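Local structure of yfhH hypothetical protein (Bacillus subtilis, 1SF9) at residues A[86-91]-A[117-122]; A[96-101]-A[106-111]. The protein is of unknown function but may regulate transcription, and forms a homodimer. One frame throughout, in Å; residues are numbered along the deposited sequence.

Contact 1: A[86-91]-A[117-122]; sequences YRVENT and EALPIS
The carbonyl oxygen of Val-88 is gripped twice by one residue: Thr-91 OG1 donates to Val-88 O at 2.8 Å, and the backbone N of Thr-91 reaches the same atom at 3.1 Å. Both donors approach from one face of the carbonyl plane, the hydroxyl standing well above it; the backbone bond closes the type II turn from Val-88 to Thr-91 and the hydroxyl reinforces it. Thr-91 OG1 in turn accepts from Asp-93 N, tying the turn to the chain that follows. Across the contact, Val-88 CG2 meets Leu-119 CD1 at 3.9 Å, the two side chains crossing at about a right angle. Phe-95, from strand 94-101, touches both. Glu-89, the second residue of the turn, is fully extended, with CG anti to the backbone N (chi1 180°), which carries OE1 to 3.4 Å from the carbonyl oxygen of Ser-122. Both are acceptors, so no bond forms; the hydroxyl of Ser-122 is engaged elsewhere, with Thr-68 O on helix 57-74. With 8.9 Å between the CA atoms of Val-88 and Leu-119, this is no strand pairing. The chemistry implies an apolar meeting of branches across a curled sheet, beside a carboxylate and a carbonyl that probably repel each other mildly.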
# COMPACT_ATOMS: atom_id res chain seq x y z
N TYR A 86 -4.96 14.53 1.88
CA TYR A 86 -5.08 13.56 2.97
C TYR A 86 -3.82 13.51 3.79
O TYR A 86 -2.75 13.94 3.34
CB TYR A 86 -5.24 12.12 2.37
CG TYR A 86 -6.48 12.02 1.49
CD1 TYR A 86 -6.47 12.56 0.20
CD2 TYR A 86 -7.63 11.38 1.98
CE1 TYR A 86 -7.61 12.47 -0.60
CE2 TYR A 86 -8.77 11.29 1.17
CZ TYR A 86 -8.76 11.83 -0.12
OH TYR A 86 -9.86 11.75 -0.90
N ARG A 87 -3.94 12.99 5.00
CA ARG A 87 -2.79 12.80 5.84
C ARG A 87 -2.20 11.47 5.42
O ARG A 87 -2.94 10.54 5.10
CB ARG A 87 -3.18 12.71 7.32
CG ARG A 87 -2.12 11.99 8.16
CD ARG A 87 -2.42 12.02 9.65
NE ARG A 87 -1.75 10.93 10.35
CZ ARG A 87 -2.28 9.73 10.53
NH1 ARG A 87 -1.60 8.78 11.17
NH2 ARG A 87 -3.50 9.47 10.07
N VAL A 88 -0.87 11.37 5.37
CA VAL A 88 -0.26 10.08 5.04
C VAL A 88 -0.08 9.38 6.38
O VAL A 88 0.57 9.90 7.27
CB VAL A 88 1.08 10.26 4.34
CG1 VAL A 88 1.76 8.92 4.10
CG2 VAL A 88 0.84 10.99 3.01
N GLU A 89 -0.69 8.20 6.50
CA GLU A 89 -0.67 7.42 7.73
C GLU A 89 0.72 7.30 8.35
O GLU A 89 1.71 7.08 7.65
CB GLU A 89 -1.25 6.03 7.44
CG GLU A 89 -1.29 5.08 8.63
CD GLU A 89 -1.95 3.75 8.29
OE1 GLU A 89 -2.13 3.45 7.08
OE2 GLU A 89 -2.27 2.99 9.23
N ASN A 90 0.77 7.45 9.67
CA ASN A 90 2.01 7.34 10.46
C ASN A 90 3.11 8.34 10.10
O ASN A 90 4.29 8.08 10.38
CB ASN A 90 2.59 5.93 10.38
CG ASN A 90 1.75 4.90 11.12
OD1 ASN A 90 1.39 5.08 12.28
ND2 ASN A 90 1.44 3.81 10.44
N THR A 91 2.75 9.45 9.46
CA THR A 91 3.72 10.49 9.12
C THR A 91 3.02 11.81 9.43
O THR A 91 1.84 11.83 9.79
CB THR A 91 4.10 10.49 7.64
OG1 THR A 91 3.05 11.11 6.89
CG2 THR A 91 4.35 9.05 7.14
N GLU A 117 4.16 11.43 -7.35
CA GLU A 117 4.46 10.10 -6.90
C GLU A 117 3.25 9.28 -6.57
O GLU A 117 2.14 9.80 -6.51
CB GLU A 117 5.33 10.19 -5.69
CG GLU A 117 4.75 11.10 -4.66
CD GLU A 117 5.15 10.65 -3.31
OE1 GLU A 117 5.62 11.47 -2.50
OE2 GLU A 117 4.98 9.45 -3.09
N ALA A 118 3.46 7.99 -6.33
CA ALA A 118 2.30 7.14 -6.07
C ALA A 118 2.28 6.50 -4.71
O ALA A 118 3.31 5.97 -4.29
CB ALA A 118 2.24 6.05 -7.11
N LEU A 119 1.12 6.54 -4.05
CA LEU A 119 0.94 5.88 -2.74
C LEU A 119 -0.31 5.00 -2.77
O LEU A 119 -1.30 5.34 -3.42
CB LEU A 119 0.72 6.89 -1.61
CG LEU A 119 1.90 7.79 -1.24
CD1 LEU A 119 1.43 8.87 -0.26
CD2 LEU A 119 3.00 6.94 -0.63
N PRO A 120 -0.28 3.86 -2.05
CA PRO A 120 -1.47 2.99 -2.04
C PRO A 120 -2.59 3.75 -1.33
O PRO A 120 -2.33 4.46 -0.37
CB PRO A 120 -1.02 1.79 -1.24
CG PRO A 120 0.49 1.79 -1.38
CD PRO A 120 0.83 3.26 -1.30
N ILE A 121 -3.83 3.60 -1.77
CA ILE A 121 -4.90 4.33 -1.11
C ILE A 121 -5.09 3.98 0.36
O ILE A 121 -5.66 4.75 1.11
CB ILE A 121 -6.25 4.22 -1.88
CG1 ILE A 121 -6.63 2.76 -2.11
CG2 ILE A 121 -6.13 4.95 -3.21
CD1 ILE A 121 -7.98 2.59 -2.82
N SER A 122 -4.57 2.83 0.78
CA SER A 122 -4.69 2.42 2.17
C SER A 122 -3.90 3.29 3.16
O SER A 122 -4.13 3.18 4.36
CB SER A 122 -4.24 0.96 2.33
OG SER A 122 -3.01 0.78 1.67

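Contact 2: A[96-101]-A[106-111]; sequences TISYLN and WGYRTS
Trp-106 O takes two backbone donors at once, Ser-98 N at 2.6 Å and Tyr-99 N at 3.0 Å, the first in the carbonyl plane and the second tilted from it. Trp-106 N answers with a bond to Tyr-99 O at 2.8 Å. Further along, Thr-96 and Tyr-108 form a hydrogen-bonded pair through both backbone N-H groups. Between this pair and the doubly bonded Trp-106, Ile-97 faces Gly-107 as a non-hydrogen-bonded pair. Gly-107 CA makes a CA-H...O contact with Thr-96 O; a CB here would point at the facing strand and collide with that oxygen. Outward from the backbone, Tyr-99 and Trp-106 lie side by side on one sheet face. Trp-106 CB sits over the Tyr-99 ring, 3.6 Å from its centroid, in a CH-pi contact, while the tyrosine ring and the indole five-membered ring run nearly parallel (10°) but displaced, with little of one lying over the other. On the same face Thr-96 CB covers the Tyr-108 ring, 4.1 Å from its centroid; a chi1 of 56° swings that ring back across the neighbouring strand. One water joins Thr-96 OG1 to Tyr-108 OH; Thr-96 OG1 also bonds to Thr-85 OG1. An alanine in place of Tyr-108 would probably uncover Thr-96 and deprive this water of one partner. Ser-98 and Tyr-99, both facing Trp-106, make a classic beta bulge in an antiparallel hairpin.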
# COMPACT_ATOMS: atom_id res chain seq x y z
N THR A 96 -1.73 15.45 -1.68
CA THR A 96 -2.82 15.88 -2.54
C THR A 96 -2.91 14.93 -3.73
O THR A 96 -1.92 14.69 -4.42
CB THR A 96 -2.56 17.32 -3.01
OG1 THR A 96 -2.43 18.18 -1.86
CG2 THR A 96 -3.69 17.80 -3.93
N ILE A 97 -4.10 14.40 -3.98
CA ILE A 97 -4.27 13.47 -5.08
C ILE A 97 -4.40 14.17 -6.44
O ILE A 97 -5.15 15.13 -6.58
CB ILE A 97 -5.53 12.61 -4.87
CG1 ILE A 97 -5.37 11.78 -3.60
CG2 ILE A 97 -5.76 11.66 -6.08
CD1 ILE A 97 -6.49 10.73 -3.42
N SER A 98 -3.66 13.68 -7.43
CA SER A 98 -3.75 14.21 -8.80
C SER A 98 -4.76 13.33 -9.54
O SER A 98 -5.66 13.82 -10.24
CB SER A 98 -2.40 14.18 -9.50
OG SER A 98 -1.49 15.11 -8.89
N TYR A 99 -4.57 12.02 -9.42
CA TYR A 99 -5.50 11.07 -10.03
C TYR A 99 -5.33 9.69 -9.43
O TYR A 99 -4.37 9.41 -8.68
CB TYR A 99 -5.33 10.98 -11.57
CG TYR A 99 -3.98 10.48 -12.01
CD1 TYR A 99 -3.75 9.12 -12.22
CD2 TYR A 99 -2.93 11.37 -12.19
CE1 TYR A 99 -2.47 8.66 -12.61
CE2 TYR A 99 -1.65 10.91 -12.56
CZ TYR A 99 -1.45 9.56 -12.77
OH TYR A 99 -0.18 9.13 -13.14
N LEU A 100 -6.27 8.81 -9.73
CA LEU A 100 -6.21 7.45 -9.22
C LEU A 100 -5.94 6.48 -10.36
O LEU A 100 -6.32 6.74 -11.51
CB LEU A 100 -7.55 7.06 -8.58
CG LEU A 100 -8.05 7.95 -7.43
CD1 LEU A 100 -9.48 7.60 -7.11
CD2 LEU A 100 -7.16 7.73 -6.22
N ASN A 101 -5.22 5.39 -10.05
CA ASN A 101 -5.00 4.35 -11.05
C ASN A 101 -4.83 3.05 -10.27
O ASN A 101 -3.92 2.93 -9.45
CB ASN A 101 -3.79 4.61 -11.93
CG ASN A 101 -3.71 3.63 -13.08
OD1 ASN A 101 -4.74 3.16 -13.55
ND2 ASN A 101 -2.52 3.33 -13.53
N TRP A 106 -1.99 8.79 -7.37
CA TRP A 106 -0.84 9.52 -7.88
C TRP A 106 -1.06 10.97 -7.47
O TRP A 106 -2.17 11.51 -7.63
CB TRP A 106 -0.76 9.41 -9.40
CG TRP A 106 -0.27 8.06 -9.81
CD1 TRP A 106 -1.01 6.94 -9.96
CD2 TRP A 106 1.09 7.69 -10.05
NE1 TRP A 106 -0.19 5.86 -10.29
CE2 TRP A 106 1.10 6.30 -10.35
CE3 TRP A 106 2.30 8.38 -10.04
CZ2 TRP A 106 2.28 5.60 -10.64
CZ3 TRP A 106 3.49 7.68 -10.33
CH2 TRP A 106 3.46 6.31 -10.63
N GLY A 107 -0.03 11.60 -6.93
CA GLY A 107 -0.19 12.97 -6.48
C GLY A 107 1.12 13.48 -5.94
O GLY A 107 2.18 13.08 -6.42
N TYR A 108 1.08 14.37 -4.97
CA TYR A 108 2.31 14.89 -4.40
C TYR A 108 2.15 15.28 -2.93
O TYR A 108 1.05 15.60 -2.45
CB TYR A 108 2.79 16.15 -5.17
CG TYR A 108 1.76 17.24 -5.22
CD1 TYR A 108 0.77 17.23 -6.21
CD2 TYR A 108 1.72 18.24 -4.24
CE1 TYR A 108 -0.26 18.20 -6.23
CE2 TYR A 108 0.72 19.22 -4.25
CZ TYR A 108 -0.26 19.19 -5.25
OH TYR A 108 -1.23 20.18 -5.28
N ARG A 109 3.25 15.24 -2.22
CA ARG A 109 3.24 15.66 -0.82
C ARG A 109 3.35 17.19 -0.80
O ARG A 109 4.05 17.77 -1.63
CB ARG A 109 4.43 15.06 -0.11
CG ARG A 109 4.31 13.55 0.03
CD ARG A 109 5.58 12.98 0.68
NE ARG A 109 5.57 11.52 0.51
CZ ARG A 109 5.40 10.64 1.48
NH1 ARG A 109 5.39 9.35 1.18
NH2 ARG A 109 5.25 11.01 2.75
N THR A 110 2.68 17.85 0.14
CA THR A 110 2.77 19.31 0.20
C THR A 110 4.20 19.74 0.52
O THR A 110 4.60 20.85 0.19
CB THR A 110 1.78 19.89 1.23
OG1 THR A 110 2.08 19.38 2.53
CG2 THR A 110 0.37 19.49 0.89
N SER A 111 4.99 18.84 1.12
CA SER A 111 6.38 19.16 1.42
C SER A 111 7.34 18.93 0.22
O SER A 111 8.51 19.32 0.27
CB SER A 111 6.87 18.37 2.63
OG SER A 111 6.72 16.98 2.44
O HOH W 1 -1.83 20.77 -2.65
O HOH W 2 -0.93 2.89 -10.62

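In the fold
The two contacts belong to one antiparallel sheet, and their centres lie about 9 Å apart. Contact 2 joins two neighbouring inner strands, 94-101 and 104-109, and falls along the chain between the two halves of contact 1, whose strands 85-88 and 115-120 flank that hairpin. Sheet neighbours link them: Glu-117 OE1 forms a salt bridge with Arg-109 NE, Ala-118 packs on Trp-106, and Tyr-86 on Ile-97. Contact 1 thus brings together strands that two others separate, as the sheet curls. A four-strand meander, a 3-10 turn and a last strand, 124-126, returning beside 85-88 are consistent with a small SH3-like barrel, set against helix 57-74.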